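Local atomic coordinates of exoenzyme S (Pseudomonas aeruginosa, PDB entry 6GN8), a protein that probably acts as a secreted virulence toxin with GTPase-activating and ADP-ribosyltransferase activities, the latter residing in the part of the protein present here. Residues G114-N119 against T149-F154; V126-G131 against N176-M181; G155-D160 against L198-L203. The protein carries 2 engineered substitutions. All blocks are in the same frame, centred on the assembly; numbering follows the deposited sequence.

Interaction 1 (G114-N119 against T149-F154); sequences GGDAFN and TISTVF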
loop_
_atom_site.group_PDB
_atom_site.type_symbol
_atom_site.label_atom_id
_atom_site.label_comp_id
_atom_site.label_asym_id
_atom_site.label_seq_id
_atom_site.Cartn_x
_atom_site.Cartn_y
_atom_site.Cartn_z
ATOM N N GLY C 114 -30.894 -18.814 -13.606
ATOM C CA GLY C 114 -30.055 -19.686 -12.796
ATOM C C GLY C 114 -28.611 -19.236 -12.776
ATOM O O GLY C 114 -28.311 -18.060 -13.017
ATOM N N GLY C 115 -27.720 -20.184 -12.509
ATOM C CA GLY C 115 -26.286 -19.938 -12.477
ATOM C C GLY C 115 -25.683 -19.748 -13.860
ATOM O O GLY C 115 -26.319 -20.033 -14.888
ATOM N N ASP C 116 -24.450 -19.233 -13.887
ATOM C CA ASP C 116 -23.712 -19.022 -15.122
ATOM C C ASP C 116 -22.328 -19.653 -14.979
ATOM O O ASP C 116 -22.091 -20.394 -14.024
ATOM C CB ASP C 116 -23.649 -17.523 -15.506
ATOM C CG ASP C 116 -23.295 -16.536 -14.410
ATOM O OD1 ASP C 116 -22.540 -16.913 -13.483
ATOM O OD2 ASP C 116 -23.759 -15.379 -14.490
ATOM N N ALA C 117 -21.425 -19.368 -15.923
ATOM C CA ALA C 117 -20.068 -19.892 -15.937
ATOM C C ALA C 117 -19.197 -19.357 -14.781
ATOM O O ALA C 117 -18.147 -19.935 -14.509
ATOM C CB ALA C 117 -19.417 -19.555 -17.262
ATOM N N PHE C 118 -19.626 -18.286 -14.097
ATOM C CA PHE C 118 -18.832 -17.675 -13.032
ATOM C C PHE C 118 -19.183 -18.217 -11.662
ATOM O O PHE C 118 -18.532 -17.851 -10.690
ATOM C CB PHE C 118 -18.957 -16.150 -13.076
ATOM C CG PHE C 118 -18.518 -15.632 -14.421
ATOM C CD1 PHE C 118 -17.169 -15.508 -14.729
ATOM C CD2 PHE C 118 -19.450 -15.338 -15.409
ATOM C CE1 PHE C 118 -16.764 -15.096 -15.994
ATOM C CE2 PHE C 118 -19.038 -14.935 -16.677
ATOM C CZ PHE C 118 -17.699 -14.807 -16.954
ATOM N N ASN C 119 -20.149 -19.147 -11.597
ATOM C CA ASN C 119 -20.547 -19.820 -10.360
ATOM C C ASN C 119 -19.365 -20.563 -9.751
ATOM O O ASN C 119 -19.170 -20.537 -8.538
ATOM C CB ASN C 119 -21.685 -20.799 -10.638
ATOM C CG ASN C 119 -23.051 -20.232 -10.366
ATOM O OD1 ASN C 119 -23.416 -19.143 -10.822
ATOM N ND2 ASN C 119 -23.844 -20.972 -9.621
ATOM N N THR C 149 -29.158 -14.982 -10.774
ATOM C CA THR C 149 -27.830 -14.384 -10.655
ATOM C C THR C 149 -27.853 -13.036 -11.403
ATOM O O THR C 149 -28.162 -12.998 -12.600
ATOM C CB THR C 149 -26.649 -15.301 -11.076
ATOM O OG1 THR C 149 -26.520 -15.334 -12.481
ATOM C CG2 THR C 149 -26.709 -16.707 -10.501
ATOM N N ILE C 150 -27.607 -11.935 -10.658
ATOM C CA ILE C 150 -27.554 -10.546 -11.157
ATOM C C ILE C 150 -26.081 -10.083 -11.122
ATOM O O ILE C 150 -25.466 -10.162 -10.056
ATOM C CB ILE C 150 -28.475 -9.574 -10.353
ATOM C CG1 ILE C 150 -29.947 -10.027 -10.291
ATOM C CG2 ILE C 150 -28.379 -8.138 -10.891
ATOM C CD1 ILE C 150 -30.620 -10.155 -11.660
ATOM N N SER C 151 -25.522 -9.623 -12.283
ATOM C CA SER C 151 -24.126 -9.185 -12.423
ATOM C C SER C 151 -23.998 -7.741 -12.885
ATOM O O SER C 151 -24.790 -7.262 -13.688
ATOM C CB SER C 151 -23.373 -10.068 -13.413
ATOM O OG SER C 151 -23.474 -11.450 -13.120
ATOM N N THR C 152 -22.965 -7.066 -12.390
ATOM C CA THR C 152 -22.556 -5.734 -12.808
ATOM C C THR C 152 -21.183 -5.977 -13.419
ATOM O O THR C 152 -20.304 -6.571 -12.777
ATOM C CB THR C 152 -22.624 -4.716 -11.656
ATOM O OG1 THR C 152 -23.934 -4.731 -11.113
ATOM C CG2 THR C 152 -22.275 -3.319 -12.085
ATOM N N VAL C 153 -21.027 -5.582 -14.690
ATOM C CA VAL C 153 -19.852 -5.857 -15.497
ATOM C C VAL C 153 -19.153 -4.554 -15.842
ATOM O O VAL C 153 -19.791 -3.569 -16.235
ATOM C CB VAL C 153 -20.280 -6.659 -16.790
ATOM C CG1 VAL C 153 -19.083 -7.100 -17.634
ATOM C CG2 VAL C 153 -21.177 -7.858 -16.462
ATOM N N PHE C 154 -17.820 -4.576 -15.746
ATOM C CA PHE C 154 -16.944 -3.457 -16.136
ATOM C C PHE C 154 -15.970 -3.948 -17.190
ATOM O O PHE C 154 -15.264 -4.935 -16.959
ATOM C CB PHE C 154 -16.193 -2.868 -14.918
ATOM C CG PHE C 154 -17.121 -2.173 -13.963
ATOM C CD1 PHE C 154 -17.473 -0.841 -14.157
ATOM C CD2 PHE C 154 -17.706 -2.870 -12.907
ATOM C CE1 PHE C 154 -18.343 -0.194 -13.269
ATOM C CE2 PHE C 154 -18.591 -2.238 -12.036
ATOM C CZ PHE C 154 -18.905 -0.902 -12.221
#
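Thr149 OG1 sits among three oxygens. Gly114 O lies 3.3 Å from Thr149 OG1 and Asp116 OD2 lies 3.4 Å from it, both in weak hydrogen bonds that compete for one proton, while the hydroxyl of Thr112 supplies a firmer partner from the adjacent strand. With chi1 at 79°, OG1 stands between the backbone N and the carbonyl carbon, which puts the hydroxyl on the side of the 114-119 loop and swings CG2 in beside the backbone N. The methyl fills the other side of the contact: Thr149 CG2 packs against Gly114 O and lies 3.8 Å from Gly115 CA, and Asn119 OD1 approaches the same methyl to 4.1 Å. Asp116 and Thr149 meet at a slant, one carboxylate oxygen, OD2, facing the hydroxyl.

The loop keeps its shape through its own side chains. Asp116 to Asn119 is a type I turn, and Asp116 OD1 accepts from Phe118 N at 3.3 Å, above the carboxylate plane, which makes an Asx turn. In return Asp116 N donates to Asn119 OD1 at 3.2 Å, again from well above the carbonyl plane. The two polar side chains thus clasp the turn from both ends, and the salt bridge from Asp116 OD1 to Arg196 would be expected to favour the ionised carboxylate.

The loop follows strand 106-112 and folds back over the beginning of strand 149-155, whose backbone pairs with Thr112 and Arg110 on one side and with Thr194 and Arg196 of strand 194-200 on the other.

Interaction 2 (V126-G131 against N176-M181); sequences VGHDDG and NKETDM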
loop_
_atom_site.group_PDB
_atom_site.type_symbol
_atom_site.label_atom_id
_atom_site.label_comp_id
_atom_site.label_asym_id
_atom_site.label_seq_id
_atom_site.Cartn_x
_atom_site.Cartn_y
_atom_site.Cartn_z
ATOM N N VAL C 126 -9.969 -15.431 -11.911
ATOM C CA VAL C 126 -10.547 -15.211 -13.216
ATOM C C VAL C 126 -11.037 -16.541 -13.824
ATOM O O VAL C 126 -10.520 -17.623 -13.514
ATOM C CB VAL C 126 -9.663 -14.378 -14.198
ATOM C CG1 VAL C 126 -8.553 -13.622 -13.489
ATOM C CG2 VAL C 126 -9.137 -15.186 -15.376
ATOM N N GLY C 127 -12.102 -16.404 -14.617
ATOM C CA GLY C 127 -12.762 -17.455 -15.383
ATOM C C GLY C 127 -13.446 -16.857 -16.602
ATOM O O GLY C 127 -13.355 -15.648 -16.819
ATOM N N HIS C 128 -14.139 -17.676 -17.407
ATOM C CA HIS C 128 -14.820 -17.165 -18.604
ATOM C C HIS C 128 -16.015 -18.016 -19.025
ATOM O O HIS C 128 -16.089 -19.208 -18.715
ATOM C CB HIS C 128 -13.840 -17.039 -19.791
ATOM C CG HIS C 128 -13.304 -18.339 -20.312
ATOM N ND1 HIS C 128 -11.956 -18.644 -20.229
ATOM C CD2 HIS C 128 -13.944 -19.355 -20.945
ATOM C CE1 HIS C 128 -11.826 -19.839 -20.787
ATOM N NE2 HIS C 128 -13.000 -20.313 -21.218
ATOM N N ASP C 129 -16.920 -17.406 -19.790
ATOM C CA ASP C 129 -18.067 -18.098 -20.366
ATOM C C ASP C 129 -17.654 -18.637 -21.756
ATOM O O ASP C 129 -16.985 -17.931 -22.507
ATOM C CB ASP C 129 -19.283 -17.141 -20.446
ATOM C CG ASP C 129 -20.611 -17.825 -20.683
ATOM O OD1 ASP C 129 -20.681 -18.698 -21.576
ATOM O OD2 ASP C 129 -21.588 -17.481 -19.982
ATOM N N ASP C 130 -18.032 -19.881 -22.101
ATOM C CA ASP C 130 -17.678 -20.425 -23.418
ATOM C C ASP C 130 -18.504 -19.770 -24.525
ATOM O O ASP C 130 -18.041 -19.673 -25.670
ATOM C CB ASP C 130 -17.818 -21.950 -23.458
ATOM C CG ASP C 130 -16.663 -22.708 -22.830
ATOM O OD1 ASP C 130 -15.648 -22.057 -22.448
ATOM O OD2 ASP C 130 -16.759 -23.950 -22.731
ATOM N N GLY C 131 -19.708 -19.320 -24.175
ATOM C CA GLY C 131 -20.568 -18.595 -25.098
ATOM C C GLY C 131 -20.236 -17.118 -25.091
ATOM O O GLY C 131 -19.402 -16.667 -24.302
ATOM N N ASN C 176 -16.937 -10.853 -26.097
ATOM C CA ASN C 176 -16.462 -11.972 -26.906
ATOM C C ASN C 176 -16.595 -13.320 -26.180
ATOM O O ASN C 176 -16.541 -13.370 -24.952
ATOM C CB ASN C 176 -14.986 -11.718 -27.277
ATOM C CG ASN C 176 -14.532 -12.262 -28.606
ATOM O OD1 ASN C 176 -13.469 -11.911 -29.091
ATOM N ND2 ASN C 176 -15.314 -13.098 -29.241
ATOM N N LYS C 177 -16.772 -14.412 -26.931
ATOM C CA LYS C 177 -16.864 -15.725 -26.299
ATOM C C LYS C 177 -15.495 -16.026 -25.658
ATOM O O LYS C 177 -14.477 -15.618 -26.211
ATOM C CB LYS C 177 -17.312 -16.809 -27.307
ATOM C CG LYS C 177 -16.339 -17.074 -28.425
ATOM C CD LYS C 177 -16.703 -18.311 -29.222
ATOM C CE LYS C 177 -15.662 -18.642 -30.280
ATOM N NZ LYS C 177 -15.672 -17.678 -31.421
ATOM N N GLU C 178 -15.483 -16.649 -24.468
ATOM C CA GLU C 178 -14.266 -17.000 -23.707
ATOM C C GLU C 178 -13.513 -15.752 -23.175
ATOM O O GLU C 178 -12.297 -15.812 -22.943
ATOM C CB GLU C 178 -13.322 -17.915 -24.521
ATOM C CG GLU C 178 -13.918 -19.289 -24.799
ATOM C CD GLU C 178 -13.072 -20.199 -25.666
ATOM O OE1 GLU C 178 -13.594 -20.677 -26.698
ATOM O OE2 GLU C 178 -11.891 -20.435 -25.321
ATOM N N THR C 179 -14.235 -14.639 -22.945
ATOM C CA THR C 179 -13.634 -13.431 -22.386
ATOM C C THR C 179 -13.446 -13.655 -20.899
ATOM O O THR C 179 -14.413 -13.867 -20.156
ATOM C CB THR C 179 -14.439 -12.153 -22.684
ATOM O OG1 THR C 179 -14.395 -11.917 -24.086
ATOM C CG2 THR C 179 -13.875 -10.913 -21.948
ATOM N N ASP C 180 -12.178 -13.630 -20.495
ATOM C CA ASP C 180 -11.727 -13.791 -19.133
ATOM C C ASP C 180 -12.208 -12.616 -18.309
ATOM O O ASP C 180 -11.937 -11.447 -18.615
ATOM C CB ASP C 180 -10.187 -13.924 -19.084
ATOM C CG ASP C 180 -9.618 -15.293 -19.406
ATOM O OD1 ASP C 180 -10.321 -16.303 -19.172
ATOM O OD2 ASP C 180 -8.454 -15.359 -19.851
ATOM N N MET C 181 -12.962 -12.952 -17.278
ATOM C CA MET C 181 -13.541 -12.040 -16.300
ATOM C C MET C 181 -13.068 -12.402 -14.870
ATOM O O MET C 181 -13.031 -13.587 -14.499
ATOM C CB MET C 181 -15.074 -12.097 -16.365
ATOM C CG MET C 181 -15.663 -11.626 -17.689
ATOM S SD MET C 181 -15.726 -9.826 -17.785
ATOM C CE MET C 181 -16.761 -9.639 -19.221
HETATM O O HOH W 1 -12.554 -22.450 -22.917
HETATM O O HOH W 2 -16.965 -14.658 -20.257
HETATM O O HOH W 3 -16.323 -21.330 -27.046
#
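His128 and Asp180 reach each other by opposite choices of first torsion: His128 CG stands between its backbone N and carbonyl carbon (chi1 67°), while Asp180 CG lies opposite its carbonyl carbon, beside N (chi1 -81°). Both side chains then lie side by side, pointing the same way, and His128 ND1 donates to Asp180 OD1 at 3.0 Å. The carboxylate oxygen is met on its syn side and lies almost in the imidazole plane, although the two flat groups are turned 38° against each other. Glu178 covers a face of the same ring, its CB 4.1 Å from the centroid in a CH-pi contact displaced toward the rim. At the far edge a water links His128 NE2 to Asp130 OD1 and, weakly, to Glu178 OE2, so both ring nitrogens have a polar partner, which would restrain the ring's rotation.

Beneath these side chains is an antiparallel pairing at the margin of the mixed sheet of the ADP-ribosyltransferase domain, where the short strand 126-128 is one of the two edge strands within this chain. Gly127 and Met181 form the hydrogen-bonded pair: Met181 N to Gly127 O is 2.8 Å and almost straight, and Gly127 N to Met181 O is 3.0 Å.

Past His128 regular strand pairing gives way to a turn and a water. The type II turn Asn176 to Thr179 presents Glu178 N to Asp129 O at 2.8 Å, and a second water bridges Asp129 N and Thr179 O. Asp129 OD1 accepts from Gly131 N in an Asx turn and also binds Arg76, whereas Lys177 extends past Asp130 O toward Asp89 of helix 83-99.

Interaction 3 (G155-D160 against L198-L203); sequences GRSGID and LEEAAL
Glu200 reaches across to the 155-157 loop, and its CB starts the contact 4.0 Å from Gly155 CA. Its chain then runs outstretched: CG is anti to the backbone N (chi1 -163°), and the extension beyond CG carries CD to 3.5 Å from Ser157 OG. At the tip the two oxygens divide the work. Glu200 OE2 accepts from two backbone N-H groups, Arg156 N at 2.8 Å, met nearly in line with its C-O bond, and Ser157 N at 3.0 Å on the syn side. Glu200 OE1 receives the Ser157 hydroxyl, with OG 2.7 Å away, also syn. Three donors therefore hold the carboxylate of this buried residue, which would probably stabilise its charged form. They also fix the course of the chain as it leaves strand 149-155.

Leu203 adds the apolar part. Its CD1 lies 3.9 Å from Gly155 CA, and CD2 comes 3.6 Å from Arg156 NE, at the edge of the guanidinium and near its plane, the two side chains crossing at about a right angle. The 3-10 turn 201-203, with Leu203 N bonded to Glu200 O, brings the leucine round to this position.

The contact ties together the ends of the parallel neighbours 149-155 and 194-200. Beyond it the chain runs on into strand 159-160, where Ile159 packs on helix 83-99, while Leu203 also touches an aromatic side chain of another protein's chain.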
loop_
_atom_site.group_PDB
_atom_site.type_symbol
_atom_site.label_atom_id
_atom_site.label_comp_id
_atom_site.label_asym_id
_atom_site.label_seq_id
_atom_site.Cartn_x
_atom_site.Cartn_y
_atom_site.Cartn_z
ATOM N N GLY C 155 -15.968 -3.292 -18.345
ATOM C CA GLY C 155 -15.075 -3.672 -19.435
ATOM C C GLY C 155 -14.797 -2.593 -20.463
ATOM O O GLY C 155 -15.345 -1.489 -20.389
ATOM N N ARG C 156 -13.938 -2.916 -21.436
ATOM C CA ARG C 156 -13.613 -2.010 -22.530
ATOM C C ARG C 156 -13.794 -2.667 -23.919
ATOM O O ARG C 156 -13.949 -1.938 -24.901
ATOM C CB ARG C 156 -12.175 -1.503 -22.382
ATOM C CG ARG C 156 -12.059 -0.266 -21.514
ATOM C CD ARG C 156 -10.628 0.243 -21.483
ATOM N NE ARG C 156 -10.356 1.013 -20.270
ATOM C CZ ARG C 156 -10.008 2.296 -20.251
ATOM N NH1 ARG C 156 -9.796 2.916 -19.097
ATOM N NH2 ARG C 156 -9.867 2.968 -21.387
ATOM N N SER C 157 -13.783 -4.023 -24.005
ATOM C CA SER C 157 -13.781 -4.758 -25.294
ATOM C C SER C 157 -15.167 -5.178 -25.828
ATOM O O SER C 157 -15.241 -5.947 -26.795
ATOM C CB SER C 157 -12.894 -5.993 -25.192
ATOM O OG SER C 157 -11.603 -5.565 -24.792
ATOM N N GLY C 158 -16.225 -4.647 -25.228
ATOM C CA GLY C 158 -17.590 -4.960 -25.617
ATOM C C GLY C 158 -18.023 -4.248 -26.880
ATOM O O GLY C 158 -17.561 -3.142 -27.143
ATOM N N ILE C 159 -18.911 -4.874 -27.671
ATOM C CA ILE C 159 -19.457 -4.273 -28.891
ATOM C C ILE C 159 -20.897 -3.839 -28.602
ATOM O O ILE C 159 -21.722 -4.632 -28.133
ATOM C CB ILE C 159 -19.342 -5.208 -30.141
ATOM C CG1 ILE C 159 -17.842 -5.411 -30.528
ATOM C CG2 ILE C 159 -20.181 -4.674 -31.352
ATOM C CD1 ILE C 159 -17.619 -6.448 -31.518
ATOM N N ASP C 160 -21.169 -2.555 -28.837
ATOM C CA ASP C 160 -22.496 -1.992 -28.672
ATOM C C ASP C 160 -23.286 -2.332 -29.923
ATOM O O ASP C 160 -22.888 -1.964 -31.030
ATOM C CB ASP C 160 -22.413 -0.482 -28.411
ATOM C CG ASP C 160 -23.743 0.240 -28.485
ATOM O OD1 ASP C 160 -24.714 -0.235 -27.860
ATOM O OD2 ASP C 160 -23.811 1.284 -29.164
ATOM N N LEU C 198 -18.297 -8.302 -11.990
ATOM C CA LEU C 198 -17.274 -8.880 -12.863
ATOM C C LEU C 198 -16.494 -7.795 -13.531
ATOM O O LEU C 198 -17.037 -6.742 -13.879
ATOM C CB LEU C 198 -17.876 -9.785 -13.954
ATOM C CG LEU C 198 -18.721 -10.980 -13.560
ATOM C CD1 LEU C 198 -19.449 -11.536 -14.793
ATOM C CD2 LEU C 198 -17.861 -12.081 -12.967
ATOM N N GLU C 199 -15.236 -8.068 -13.790
ATOM C CA GLU C 199 -14.410 -7.114 -14.497
ATOM C C GLU C 199 -13.595 -7.847 -15.571
ATOM O O GLU C 199 -13.111 -8.947 -15.316
ATOM C CB GLU C 199 -13.517 -6.365 -13.497
ATOM C CG GLU C 199 -12.404 -5.558 -14.122
ATOM C CD GLU C 199 -11.324 -5.163 -13.137
ATOM O OE1 GLU C 199 -10.723 -6.059 -12.502
ATOM O OE2 GLU C 199 -11.076 -3.946 -13.004
ATOM N N GLU C 200 -13.468 -7.251 -16.773
ATOM C CA GLU C 200 -12.646 -7.790 -17.856
ATOM C C GLU C 200 -11.218 -7.879 -17.334
ATOM O O GLU C 200 -10.650 -6.844 -16.976
ATOM C CB GLU C 200 -12.742 -6.870 -19.085
ATOM C CG GLU C 200 -12.293 -7.494 -20.384
ATOM C CD GLU C 200 -12.197 -6.494 -21.514
ATOM O OE1 GLU C 200 -11.266 -6.625 -22.342
ATOM O OE2 GLU C 200 -13.031 -5.561 -21.559
ATOM N N ALA C 201 -10.670 -9.113 -17.204
ATOM C CA ALA C 201 -9.318 -9.357 -16.663
ATOM C C ALA C 201 -8.248 -8.457 -17.323
ATOM O O ALA C 201 -7.429 -7.851 -16.619
ATOM C CB ALA C 201 -8.941 -10.818 -16.814
ATOM N N ALA C 202 -8.343 -8.293 -18.661
ATOM C CA ALA C 202 -7.456 -7.481 -19.509
ATOM C C ALA C 202 -7.434 -5.966 -19.139
ATOM O O ALA C 202 -6.636 -5.223 -19.731
ATOM C CB ALA C 202 -7.859 -7.645 -20.970
ATOM N N LEU C 203 -8.285 -5.511 -18.177
ATOM C CA LEU C 203 -8.310 -4.105 -17.752
ATOM C C LEU C 203 -7.105 -3.734 -16.859
ATOM O O LEU C 203 -6.576 -2.611 -16.944
ATOM C CB LEU C 203 -9.615 -3.765 -17.014
ATOM C CG LEU C 203 -10.812 -3.441 -17.892
ATOM C CD1 LEU C 203 -12.015 -3.048 -17.054
ATOM C CD2 LEU C 203 -10.495 -2.340 -18.865
#

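Overall arrangement
All three contacts gather on one mixed sheet of the ADP-ribosyltransferase domain, ordered 106-112, 149-155, 194-200, 180-188, 126-128. Interactions 1 and 2, with centres about 11 Å apart, meet through Phe118, whose CE1 lies 3.5 Å from Met181 CB. Interaction 3 lies further along strands 149-155 and 194-200, its centre about 14 Å from that of interaction 1 and about 10 Å from that of interaction 2. Probable backbone hydrogen bonds lead into it from both: Phe154 O to Glu200 N at 2.9 Å and Asp180 O to Ala201 N at 3.0 Å. Met181 SD packs 3.6 Å from Glu200 N.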